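Local coordinates for Blr3880 protein (Bradyrhizobium japonicum, PDB 2OOD) that probably catalyses the hydrolytic deamination of guanine to xanthine and ammonia, with one zinc ion bound per subunit, at residues Ala126-Gly131 against Lys461-Lys466; Cys252-Tyr255 against Tyr259-Phe262; Arg311-Asp314 against Lys320-Phe323; Ser334-Leu339 against Arg451-Thr456. One frame throughout, in Å; residues are numbered along the deposited sequence.

Interaction 1. Residues Ala126-Gly131 against Lys461-Lys466; sequences ALLAAG and KRLYKK
The phenol ring of Tyr-464 lies between two pieces of backbone. Over the centre of one face sits CA of Ala-129, 3.7 Å from the ring centroid and only 12° off the normal, a CH-pi contact. On the opposite face is Lys-466 N, 3.5 Å above the ring plane and displaced toward the rim. Carbonyl O of Leu-128 comes in at a slant, 3.7 Å from Tyr-464 CD2. On the same face as its CA, the methyl CB of Ala-129 lies over the hydroxyl-bearing end of the ring, 3.9 Å from Tyr-464 CZ. What swings the ring across the helix end is the first torsion of Tyr-464, which sets CG opposite the backbone N (chi1 171°).

Helix 113-129 of the amidohydrolase barrel terminates here in a Schellman motif, with Gly-131 at positive phi and its N bonded to Leu-128 O at 3.2 Å. It meets the last strand of the chain, where Leu-463 and Tyr-464 together oppose Thr-456 in a classic beta bulge. Thr-456 OG1 also bonds to Leu-128 O, so this carbonyl at the helix end is held by two partners.

An alanine at Tyr-464 would remove the ring and is likely to leave a gap under Ala-129, ending the CH-pi contact. Beside the ring the packing continues through aliphatic groups: Leu-128 CB is 4.4 Å from Tyr-464 CB, and the branch end CD1 of Leu-128 meets Leu-463 CD2 at 4.2 Å. Arg-156 of helix 143-156 touches both of these leucines, while Ala-129 also packs on Leu-416 of the second subunit.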
loop_
_atom_site.group_PDB
_atom_site.type_symbol
_atom_site.label_atom_id
_atom_site.label_comp_id
_atom_site.label_asym_id
_atom_site.label_seq_id
_atom_site.Cartn_x
_atom_site.Cartn_y
_atom_site.Cartn_z
ATOM N N ALA A 126 17.694 6.891 -3.232
ATOM C CA ALA A 126 16.355 6.331 -3.112
ATOM C C ALA A 126 15.294 7.386 -3.410
ATOM O O ALA A 126 14.292 7.097 -4.059
ATOM C CB ALA A 126 16.150 5.768 -1.724
ATOM N N LEU A 127 15.521 8.605 -2.934
ATOM C CA LEU A 127 14.589 9.697 -3.159
ATOM C C LEU A 127 14.469 10.078 -4.628
ATOM O O LEU A 127 13.377 10.359 -5.114
ATOM C CB LEU A 127 15.006 10.932 -2.357
ATOM C CG LEU A 127 14.650 10.945 -0.871
ATOM C CD1 LEU A 127 15.138 12.239 -0.244
ATOM C CD2 LEU A 127 13.148 10.807 -0.708
ATOM N N LEU A 128 15.592 10.092 -5.336
ATOM C CA LEU A 128 15.590 10.453 -6.745
ATOM C C LEU A 128 14.953 9.370 -7.606
ATOM O O LEU A 128 14.204 9.665 -8.539
ATOM C CB LEU A 128 17.020 10.735 -7.218
ATOM C CG LEU A 128 17.676 11.986 -6.629
ATOM C CD1 LEU A 128 19.130 12.016 -7.041
ATOM C CD2 LEU A 128 16.959 13.240 -7.097
ATOM N N ALA A 129 15.255 8.116 -7.293
ATOM C CA ALA A 129 14.700 7.000 -8.040
ATOM C C ALA A 129 13.217 6.903 -7.741
ATOM O O ALA A 129 12.488 6.181 -8.416
ATOM C CB ALA A 129 15.392 5.717 -7.644
ATOM N N ALA A 130 12.771 7.643 -6.730
ATOM C CA ALA A 130 11.370 7.625 -6.328
ATOM C C ALA A 130 10.575 8.823 -6.837
ATOM O O ALA A 130 9.354 8.838 -6.739
ATOM C CB ALA A 130 11.267 7.538 -4.814
ATOM N N GLY A 131 11.262 9.824 -7.372
ATOM C CA GLY A 131 10.570 10.989 -7.889
ATOM C C GLY A 131 10.632 12.218 -7.001
ATOM O O GLY A 131 10.158 13.286 -7.389
ATOM N N LYS A 461 19.072 19.576 -14.886
ATOM C CA LYS A 461 20.078 18.535 -15.049
ATOM C C LYS A 461 19.438 17.173 -14.759
ATOM O O LYS A 461 18.827 16.988 -13.710
ATOM C CB LYS A 461 21.220 18.796 -14.063
ATOM C CG LYS A 461 22.622 18.683 -14.641
ATOM C CD LYS A 461 23.393 20.001 -14.525
ATOM C CE LYS A 461 22.817 21.067 -15.456
ATOM N NZ LYS A 461 23.517 22.381 -15.305
ATOM N N ARG A 462 19.563 16.218 -15.674
ATOM C CA ARG A 462 18.979 14.903 -15.431
ATOM C C ARG A 462 19.833 14.059 -14.495
ATOM O O ARG A 462 20.836 13.489 -14.913
ATOM C CB ARG A 462 18.783 14.131 -16.732
ATOM C CG ARG A 462 18.076 12.804 -16.505
ATOM C CD ARG A 462 17.789 12.067 -17.801
ATOM N NE ARG A 462 18.982 11.435 -18.359
ATOM C CZ ARG A 462 19.050 10.919 -19.582
ATOM N NH1 ARG A 462 17.993 10.961 -20.388
ATOM N NH2 ARG A 462 20.175 10.352 -20.000
ATOM N N LEU A 463 19.428 13.968 -13.230
ATOM C CA LEU A 463 20.172 13.184 -12.243
ATOM C C LEU A 463 19.844 11.696 -12.239
ATOM O O LEU A 463 20.680 10.883 -11.860
ATOM C CB LEU A 463 19.954 13.747 -10.834
ATOM C CG LEU A 463 20.832 14.938 -10.438
ATOM C CD1 LEU A 463 20.721 16.021 -11.485
ATOM C CD2 LEU A 463 20.415 15.464 -9.076
ATOM N N TYR A 464 18.646 11.330 -12.674
ATOM C CA TYR A 464 18.258 9.926 -12.675
ATOM C C TYR A 464 17.561 9.520 -13.961
ATOM O O TYR A 464 16.932 10.342 -14.611
ATOM C CB TYR A 464 17.334 9.652 -11.491
ATOM C CG TYR A 464 16.685 8.290 -11.505
ATOM C CD1 TYR A 464 17.416 7.149 -11.249
ATOM C CD2 TYR A 464 15.334 8.150 -11.768
ATOM C CE1 TYR A 464 16.818 5.895 -11.251
ATOM C CE2 TYR A 464 14.727 6.900 -11.774
ATOM C CZ TYR A 464 15.474 5.776 -11.513
ATOM O OH TYR A 464 14.873 4.534 -11.498
ATOM N N LYS A 465 17.664 8.245 -14.317
ATOM C CA LYS A 465 17.027 7.723 -15.523
ATOM C C LYS A 465 16.867 6.219 -15.357
ATOM O O LYS A 465 17.838 5.480 -15.447
ATOM C CB LYS A 465 17.894 8.039 -16.747
ATOM C CG LYS A 465 17.518 7.317 -18.044
ATOM C CD LYS A 465 16.198 7.777 -18.620
ATOM C CE LYS A 465 15.954 7.140 -19.986
ATOM N NZ LYS A 465 14.595 7.451 -20.534
ATOM N N LYS A 466 15.640 5.767 -15.110
ATOM C CA LYS A 466 15.373 4.342 -14.916
ATOM C C LYS A 466 16.046 3.501 -16.000
ATOM O O LYS A 466 15.927 3.791 -17.193
ATOM C CB LYS A 466 13.861 4.078 -14.908
ATOM C CG LYS A 466 13.485 2.701 -14.358
ATOM C CD LYS A 466 11.979 2.429 -14.370
ATOM C CE LYS A 466 11.445 2.267 -15.789
ATOM N NZ LYS A 466 9.984 1.993 -15.821
#

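Interaction 2. Residues Cys252-Tyr255 against Tyr259-Phe262; sequences CQDY and YEKF
This is a local contact across the short helix 255-260, between its lead-in loop and its last turn, in the connection between the fifth and sixth strands (230-234 and 269-272) of the TIM barrel. The rings of Tyr-255 and Tyr-259, one turn apart, lean together with their planes at 31°, neither stacked nor edge-to-face. The hydroxyl of Tyr-259 reaches the edge of the Tyr-255 ring near its plane, with Tyr-259 OH 3.5 Å from Tyr-255 CE2. That hydroxyl is gripped by His-234 O, Ala-208 N and Thr-233 OG1, and Tyr-255 OH bonds to Glu-241. A phenylalanine in place of Tyr-259 would probably leave these backbone and threonine partners without their shared mate.

Cys-252 SG meets Lys-261 CD at 4.0 Å, along an extended lysine chain whose NZ pairs with Asp-251. OD1 of the N-cap residue Asp-254 stands 4.4 Å from Glu-260 OE1; Arg-284 bridges both and probably offsets their like charges, and Glu-260 OE2 forms a salt bridge with Lys-288. The helix lies close to the active site of this TIM-barrel amidohydrolase: the Tyr-255 side chain is about 6 Å from bound guanine and about 5 Å from that of the zinc ligand His-234.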
loop_
_atom_site.group_PDB
_atom_site.type_symbol
_atom_site.label_atom_id
_atom_site.label_comp_id
_atom_site.label_asym_id
_atom_site.label_seq_id
_atom_site.Cartn_x
_atom_site.Cartn_y
_atom_site.Cartn_z
ATOM N N CYS A 252 0.508 22.285 30.123
ATOM C CA CYS A 252 -0.057 22.562 28.798
ATOM C C CYS A 252 -1.347 21.770 28.543
ATOM O O CYS A 252 -1.469 20.608 28.940
ATOM C CB CYS A 252 0.991 22.277 27.704
ATOM S SG CYS A 252 2.354 23.525 27.584
ATOM N N GLN A 253 -2.298 22.408 27.865
ATOM C CA GLN A 253 -3.608 21.813 27.582
ATOM C C GLN A 253 -3.649 20.774 26.460
ATOM O O GLN A 253 -4.258 19.713 26.614
ATOM C CB GLN A 253 -4.609 22.939 27.290
ATOM C CG GLN A 253 -4.334 24.174 28.138
ATOM C CD GLN A 253 -4.110 23.798 29.598
ATOM O OE1 GLN A 253 -5.029 23.291 30.262
ATOM N NE2 GLN A 253 -2.887 24.020 30.103
ATOM N N ASP A 254 -3.024 21.088 25.328
ATOM C CA ASP A 254 -2.989 20.162 24.200
ATOM C C ASP A 254 -1.589 20.074 23.592
ATOM O O ASP A 254 -0.727 20.917 23.857
ATOM C CB ASP A 254 -4.022 20.569 23.133
ATOM C CG ASP A 254 -4.015 22.060 22.838
ATOM O OD1 ASP A 254 -2.922 22.665 22.862
ATOM O OD2 ASP A 254 -5.097 22.624 22.565
ATOM N N TYR A 255 -1.359 19.049 22.777
ATOM C CA TYR A 255 -0.053 18.858 22.167
ATOM C C TYR A 255 0.447 20.122 21.458
ATOM O O TYR A 255 1.605 20.518 21.625
ATOM C CB TYR A 255 -0.109 17.675 21.199
ATOM C CG TYR A 255 1.209 16.949 21.022
ATOM C CD1 TYR A 255 1.257 15.559 20.995
ATOM C CD2 TYR A 255 2.400 17.645 20.849
ATOM C CE1 TYR A 255 2.459 14.878 20.795
ATOM C CE2 TYR A 255 3.609 16.976 20.646
ATOM C CZ TYR A 255 3.632 15.594 20.616
ATOM O OH TYR A 255 4.821 14.926 20.376
ATOM N N TYR A 259 4.081 23.527 21.947
ATOM C CA TYR A 259 4.908 24.280 21.009
ATOM C C TYR A 259 4.583 25.765 20.976
ATOM O O TYR A 259 5.456 26.572 20.672
ATOM C CB TYR A 259 4.783 23.712 19.592
ATOM C CG TYR A 259 5.249 22.285 19.474
ATOM C CD1 TYR A 259 6.520 21.913 19.883
ATOM C CD2 TYR A 259 4.410 21.300 18.982
ATOM C CE1 TYR A 259 6.939 20.593 19.810
ATOM C CE2 TYR A 259 4.819 19.980 18.902
ATOM C CZ TYR A 259 6.082 19.632 19.320
ATOM O OH TYR A 259 6.481 18.311 19.267
ATOM N N GLU A 260 3.333 26.129 21.261
ATOM C CA GLU A 260 2.950 27.539 21.263
ATOM C C GLU A 260 3.557 28.235 22.480
ATOM O O GLU A 260 3.883 29.422 22.437
ATOM C CB GLU A 260 1.430 27.684 21.302
ATOM C CG GLU A 260 0.725 27.279 20.032
ATOM C CD GLU A 260 -0.772 27.136 20.231
ATOM O OE1 GLU A 260 -1.183 26.309 21.080
ATOM O OE2 GLU A 260 -1.536 27.846 19.538
ATOM N N LYS A 261 3.703 27.487 23.565
ATOM C CA LYS A 261 4.278 28.024 24.789
ATOM C C LYS A 261 5.658 28.587 24.490
ATOM O O LYS A 261 6.163 29.432 25.224
ATOM C CB LYS A 261 4.385 26.921 25.855
ATOM C CG LYS A 261 5.152 27.320 27.121
ATOM C CD LYS A 261 5.361 26.130 28.068
ATOM C CE LYS A 261 6.183 26.528 29.295
ATOM N NZ LYS A 261 6.669 25.371 30.128
ATOM N N PHE A 262 6.264 28.129 23.400
ATOM C CA PHE A 262 7.597 28.586 23.037
ATOM C C PHE A 262 7.678 29.301 21.691
ATOM O O PHE A 262 8.744 29.361 21.084
ATOM C CB PHE A 262 8.555 27.402 23.050
ATOM C CG PHE A 262 8.676 26.740 24.394
ATOM C CD1 PHE A 262 9.586 27.210 25.339
ATOM C CD2 PHE A 262 7.883 25.640 24.718
ATOM C CE1 PHE A 262 9.706 26.590 26.594
ATOM C CE2 PHE A 262 7.995 25.015 25.969
ATOM C CZ PHE A 262 8.909 25.491 26.905
#

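Interaction 3. Residues Arg311-Asp314 against Lys320-Phe323; sequences RATD and KMSF
Met-321, a selenomethionine in this crystal, has more surface buried here than any other residue, and its side chain links a strand to the end of a short helix. Its CG stands opposite the carbonyl carbon (chi1 -80°), and the chain then bends at the selenium (chi3 -75°), which turns the terminal methyl onto Thr-313. There CE meets CG2 of the threonine at 3.4 Å, the two side chains crossing at a slant. The selenium itself lies 4.2 Å from the methyl CB of Ala-312, one residue earlier. Selenium and methyl group thus each have a different partner, in a contact that is wholly apolar and buried.

Thr-313, the first residue beyond the helix, divides its two branches between distinct roles. While CG2 faces Met-321, OG1 turns back into the helix and bonds to Leu-309 O. Just past it, Asp-314 N still bonds to Arg-311 O, and the side chains of the same pair form a salt bridge, Arg-311 NH1 to Asp-314 OD2 at 3.1 Å. The carboxylate oxygen lies close to the guanidinium plane, at its edge, and a weak second bond comes from NH2. Arg-311 NE is held by Glu-366, so this helix end is tied to helix 364-369 as well.

Phe-307 touches both Ala-312 and Met-321 and extends the apolar patch. Strand 320-323 is the last of eight parallel strands in the amidohydrolase TIM barrel, and Phe-323 bonds through its backbone to Gly-78 of the first. Met-321 therefore packs the connection between the seventh and eighth strands against the barrel wall.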
loop_
_atom_site.group_PDB
_atom_site.type_symbol
_atom_site.label_atom_id
_atom_site.label_comp_id
_atom_site.label_asym_id
_atom_site.label_seq_id
_atom_site.Cartn_x
_atom_site.Cartn_y
_atom_site.Cartn_z
ATOM N N ARG A 311 -10.904 17.417 7.534
ATOM C CA ARG A 311 -10.949 18.506 8.506
ATOM C C ARG A 311 -9.866 19.542 8.229
ATOM O O ARG A 311 -10.113 20.745 8.316
ATOM C CB ARG A 311 -10.776 17.962 9.931
ATOM C CG ARG A 311 -11.062 18.967 11.047
ATOM C CD ARG A 311 -12.509 18.872 11.529
ATOM N NE ARG A 311 -13.467 19.311 10.520
ATOM C CZ ARG A 311 -13.638 20.580 10.159
ATOM N NH1 ARG A 311 -12.914 21.540 10.739
ATOM N NH2 ARG A 311 -14.519 20.889 9.208
ATOM N N ALA A 312 -8.668 19.071 7.900
ATOM C CA ALA A 312 -7.557 19.964 7.613
ATOM C C ALA A 312 -7.821 20.792 6.356
ATOM O O ALA A 312 -7.292 21.892 6.213
ATOM C CB ALA A 312 -6.281 19.159 7.450
ATOM N N THR A 313 -8.645 20.263 5.454
ATOM C CA THR A 313 -8.977 20.956 4.213
ATOM C C THR A 313 -10.258 21.777 4.306
ATOM O O THR A 313 -10.779 22.251 3.298
ATOM C CB THR A 313 -9.120 19.969 3.047
ATOM O OG1 THR A 313 -10.071 18.953 3.391
ATOM C CG2 THR A 313 -7.784 19.331 2.735
ATOM N N ASP A 314 -10.771 21.933 5.520
ATOM C CA ASP A 314 -11.977 22.717 5.752
ATOM C C ASP A 314 -11.748 24.142 5.255
ATOM O O ASP A 314 -10.894 24.855 5.785
ATOM C CB ASP A 314 -12.289 22.730 7.252
ATOM C CG ASP A 314 -13.407 23.689 7.614
ATOM O OD1 ASP A 314 -14.082 24.198 6.696
ATOM O OD2 ASP A 314 -13.616 23.928 8.820
ATOM N N LYS A 320 -2.517 24.567 6.206
ATOM C CA LYS A 320 -1.479 24.336 5.209
ATOM C C LYS A 320 -0.890 22.947 5.395
ATOM O O LYS A 320 -0.642 22.520 6.522
ATOM C CB LYS A 320 -0.383 25.390 5.337
ATOM C CG LYS A 320 -0.799 26.742 4.799
ATOM C CD LYS A 320 0.295 27.775 4.988
ATOM C CE LYS A 320 -0.084 29.093 4.350
ATOM N NZ LYS A 320 -0.385 28.883 2.911
HETATM N N MSE A 321 -0.662 22.247 4.288
HETATM C CA MSE A 321 -0.129 20.887 4.334
HETATM C C MSE A 321 0.939 20.542 3.312
HETATM O O MSE A 321 1.183 21.268 2.353
HETATM C CB MSE A 321 -1.245 19.873 4.112
HETATM C CG MSE A 321 -2.111 19.540 5.291
HETATM SE SE MSE A 321 -3.214 18.009 4.771
HETATM C CE MSE A 321 -4.497 18.930 3.611
ATOM N N SER A 322 1.530 19.377 3.530
ATOM C CA SER A 322 2.529 18.798 2.651
ATOM C C SER A 322 2.383 17.329 3.007
ATOM O O SER A 322 2.186 17.009 4.170
ATOM C CB SER A 322 3.941 19.303 2.987
ATOM O OG SER A 322 4.399 18.824 4.237
ATOM N N PHE A 323 2.422 16.436 2.025
ATOM C CA PHE A 323 2.298 15.017 2.331
ATOM C C PHE A 323 3.667 14.495 2.706
ATOM O O PHE A 323 4.676 15.115 2.388
ATOM C CB PHE A 323 1.745 14.248 1.131
ATOM C CG PHE A 323 0.261 14.408 0.945
ATOM C CD1 PHE A 323 -0.447 15.369 1.660
ATOM C CD2 PHE A 323 -0.430 13.607 0.050
ATOM C CE1 PHE A 323 -1.821 15.523 1.482
ATOM C CE2 PHE A 323 -1.804 13.756 -0.130
ATOM C CZ PHE A 323 -2.494 14.718 0.591
#

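Interaction 4. Residues Ser334-Leu339 against Arg451-Thr456; sequences SMISVL and RCVDET
Ile-336, the residue that reaches Val-453 and Cys-452, is placed by a helix start two positions earlier. Ser-334 is the N-cap: its OG accepts from Ile-336 N at 3.2 Å with a fairly straight N-H...O angle of 157°, and the same hydroxyl bonds to Ala-130 O, tying the helix start to the end of helix 113-129. The carbonyl of Ser-334 opens the main-chain series, taking Val-338 N at 3.2 Å.

Met-335, a selenomethionine, turns elsewhere, onto Phe-75 and Phe-323. Next comes Ile-336, whose longer branch carries the contact. CG1 stands opposite the carbonyl carbon (chi1 -64°) and CD1 continues in an extended line (chi2 176°), which projects the methyl well beyond the helix. CD1 meets CG2 of Val-453 at 3.8 Å, one branch of the valine alone doing the touching, and lies 4.4 Å from CB of Cys-452. All three residues are buried, and the packing is purely apolar. Val-444 of helix 434-447 touches both Ile-336 and Cys-452, while Phe-75 flanks the isoleucine.

One turn on, Leu-339 N bonds to Met-335 O at 3.0 Å, and the leucine side chain packs on Met-445 and Phe-323. Across the contact, the chain passes from a 3-10 turn at Arg-451 and Cys-452 into strand 453-458, where Asp-454 and Glu-455 both oppose Ala-408 in a classic beta bulge. Arg-451 forms a salt bridge with Asp-450 of the second subunit. The join is that of a capped helix start, following the eighth strand of a TIM barrel, against the C-terminal beta strands characteristic of many amidohydrolases.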
loop_
_atom_site.group_PDB
_atom_site.type_symbol
_atom_site.label_atom_id
_atom_site.label_comp_id
_atom_site.label_asym_id
_atom_site.label_seq_id
_atom_site.Cartn_x
_atom_site.Cartn_y
_atom_site.Cartn_z
ATOM N N SER A 334 8.687 6.500 -2.111
ATOM C CA SER A 334 8.030 7.301 -3.131
ATOM C C SER A 334 6.740 8.003 -2.722
ATOM O O SER A 334 5.923 7.445 -1.996
ATOM C CB SER A 334 7.748 6.434 -4.352
ATOM O OG SER A 334 7.237 7.224 -5.406
HETATM N N MSE A 335 6.558 9.230 -3.204
HETATM C CA MSE A 335 5.349 9.988 -2.917
HETATM C C MSE A 335 4.171 9.364 -3.660
HETATM O O MSE A 335 3.012 9.620 -3.336
HETATM C CB MSE A 335 5.507 11.445 -3.339
HETATM C CG MSE A 335 6.511 12.210 -2.513
HETATM SE SE MSE A 335 6.178 12.019 -0.601
HETATM C CE MSE A 335 4.490 12.999 -0.495
ATOM N N ILE A 336 4.470 8.546 -4.662
ATOM C CA ILE A 336 3.429 7.876 -5.418
ATOM C C ILE A 336 2.814 6.808 -4.517
ATOM O O ILE A 336 1.604 6.600 -4.527
ATOM C CB ILE A 336 4.008 7.221 -6.685
ATOM C CG1 ILE A 336 4.543 8.302 -7.615
ATOM C CG2 ILE A 336 2.951 6.413 -7.404
ATOM C CD1 ILE A 336 5.215 7.744 -8.828
ATOM N N SER A 337 3.656 6.139 -3.732
ATOM C CA SER A 337 3.197 5.106 -2.812
ATOM C C SER A 337 2.452 5.755 -1.660
ATOM O O SER A 337 1.528 5.168 -1.100
ATOM C CB SER A 337 4.379 4.314 -2.261
ATOM O OG SER A 337 5.023 3.577 -3.283
ATOM N N VAL A 338 2.869 6.965 -1.304
ATOM C CA VAL A 338 2.233 7.716 -0.230
ATOM C C VAL A 338 0.811 8.081 -0.643
ATOM O O VAL A 338 -0.106 8.027 0.176
ATOM C CB VAL A 338 3.008 9.019 0.090
ATOM C CG1 VAL A 338 2.173 9.921 0.978
ATOM C CG2 VAL A 338 4.320 8.686 0.771
ATOM N N LEU A 339 0.632 8.445 -1.914
ATOM C CA LEU A 339 -0.683 8.812 -2.429
ATOM C C LEU A 339 -1.624 7.617 -2.430
ATOM O O LEU A 339 -2.832 7.777 -2.256
ATOM C CB LEU A 339 -0.571 9.404 -3.843
ATOM C CG LEU A 339 0.012 10.825 -3.914
ATOM C CD1 LEU A 339 0.262 11.230 -5.358
ATOM C CD2 LEU A 339 -0.937 11.798 -3.231
ATOM N N ARG A 451 7.967 2.465 -10.358
ATOM C CA ARG A 451 8.379 2.039 -11.691
ATOM C C ARG A 451 7.838 3.060 -12.703
ATOM O O ARG A 451 8.197 3.037 -13.877
ATOM C CB ARG A 451 7.842 0.633 -12.022
ATOM C CG ARG A 451 8.013 -0.380 -10.909
ATOM C CD ARG A 451 8.376 -1.773 -11.398
ATOM N NE ARG A 451 7.319 -2.795 -11.368
ATOM C CZ ARG A 451 6.486 -3.029 -10.357
ATOM N NH1 ARG A 451 6.535 -2.308 -9.255
ATOM N NH2 ARG A 451 5.630 -4.033 -10.421
ATOM N N CYS A 452 6.974 3.959 -12.240
ATOM C CA CYS A 452 6.403 4.982 -13.107
ATOM C C CYS A 452 7.317 6.194 -13.218
ATOM O O CYS A 452 7.100 7.075 -14.051
ATOM C CB CYS A 452 5.031 5.412 -12.591
ATOM S SG CYS A 452 3.773 4.152 -12.803
ATOM N N VAL A 453 8.336 6.238 -12.369
ATOM C CA VAL A 453 9.288 7.335 -12.391
ATOM C C VAL A 453 10.385 6.950 -13.376
ATOM O O VAL A 453 11.229 6.103 -13.082
ATOM C CB VAL A 453 9.894 7.565 -10.999
ATOM C CG1 VAL A 453 10.919 8.689 -11.042
ATOM C CG2 VAL A 453 8.794 7.889 -10.026
ATOM N N ASP A 454 10.357 7.569 -14.553
ATOM C CA ASP A 454 11.335 7.261 -15.588
ATOM C C ASP A 454 12.558 8.180 -15.568
ATOM O O ASP A 454 13.677 7.734 -15.810
ATOM C CB ASP A 454 10.666 7.309 -16.960
ATOM C CG ASP A 454 11.472 6.591 -18.022
ATOM O OD1 ASP A 454 11.773 5.390 -17.829
ATOM O OD2 ASP A 454 11.802 7.224 -19.046
ATOM N N GLU A 455 12.352 9.456 -15.276
ATOM C CA GLU A 455 13.462 10.393 -15.226
ATOM C C GLU A 455 13.220 11.424 -14.137
ATOM O O GLU A 455 12.100 11.897 -13.969
ATOM C CB GLU A 455 13.621 11.109 -16.570
ATOM C CG GLU A 455 13.958 10.201 -17.745
ATOM C CD GLU A 455 14.141 10.971 -19.046
ATOM O OE1 GLU A 455 14.416 12.190 -18.979
ATOM O OE2 GLU A 455 14.024 10.353 -20.131
ATOM N N THR A 456 14.267 11.760 -13.394
ATOM C CA THR A 456 14.165 12.762 -12.339
ATOM C C THR A 456 15.209 13.834 -12.640
ATOM O O THR A 456 16.390 13.533 -12.759
ATOM C CB THR A 456 14.452 12.165 -10.942
ATOM O OG1 THR A 456 13.551 11.086 -10.683
ATOM C CG2 THR A 456 14.269 13.221 -9.874
#

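Overall arrangement
Interactions 1 and 4 form one region, their centres 10 Å apart, strands 453-458 and 461-465 being antiparallel neighbours. A probable hydrogen bond from Lys-466 NZ to Arg-451 O at 2.8 Å joins them, and Ala-130 O packs on Val-453 CG2 at 3.5 Å. Interaction 3 links to interaction 4 through the barrel, with Phe-323 CB 3.4 Å from Met-335 CE. It is closer to the metal site without touching it, the side chain of Met-321 lying about 11 Å from that of the zinc ligand His-79. Interaction 2 stands apart, its centre 40 Å from that of interaction 1 across the chain, yet it is the one beside the guanine pocket. Interactions 1 and 4 lie away from zinc and substrate.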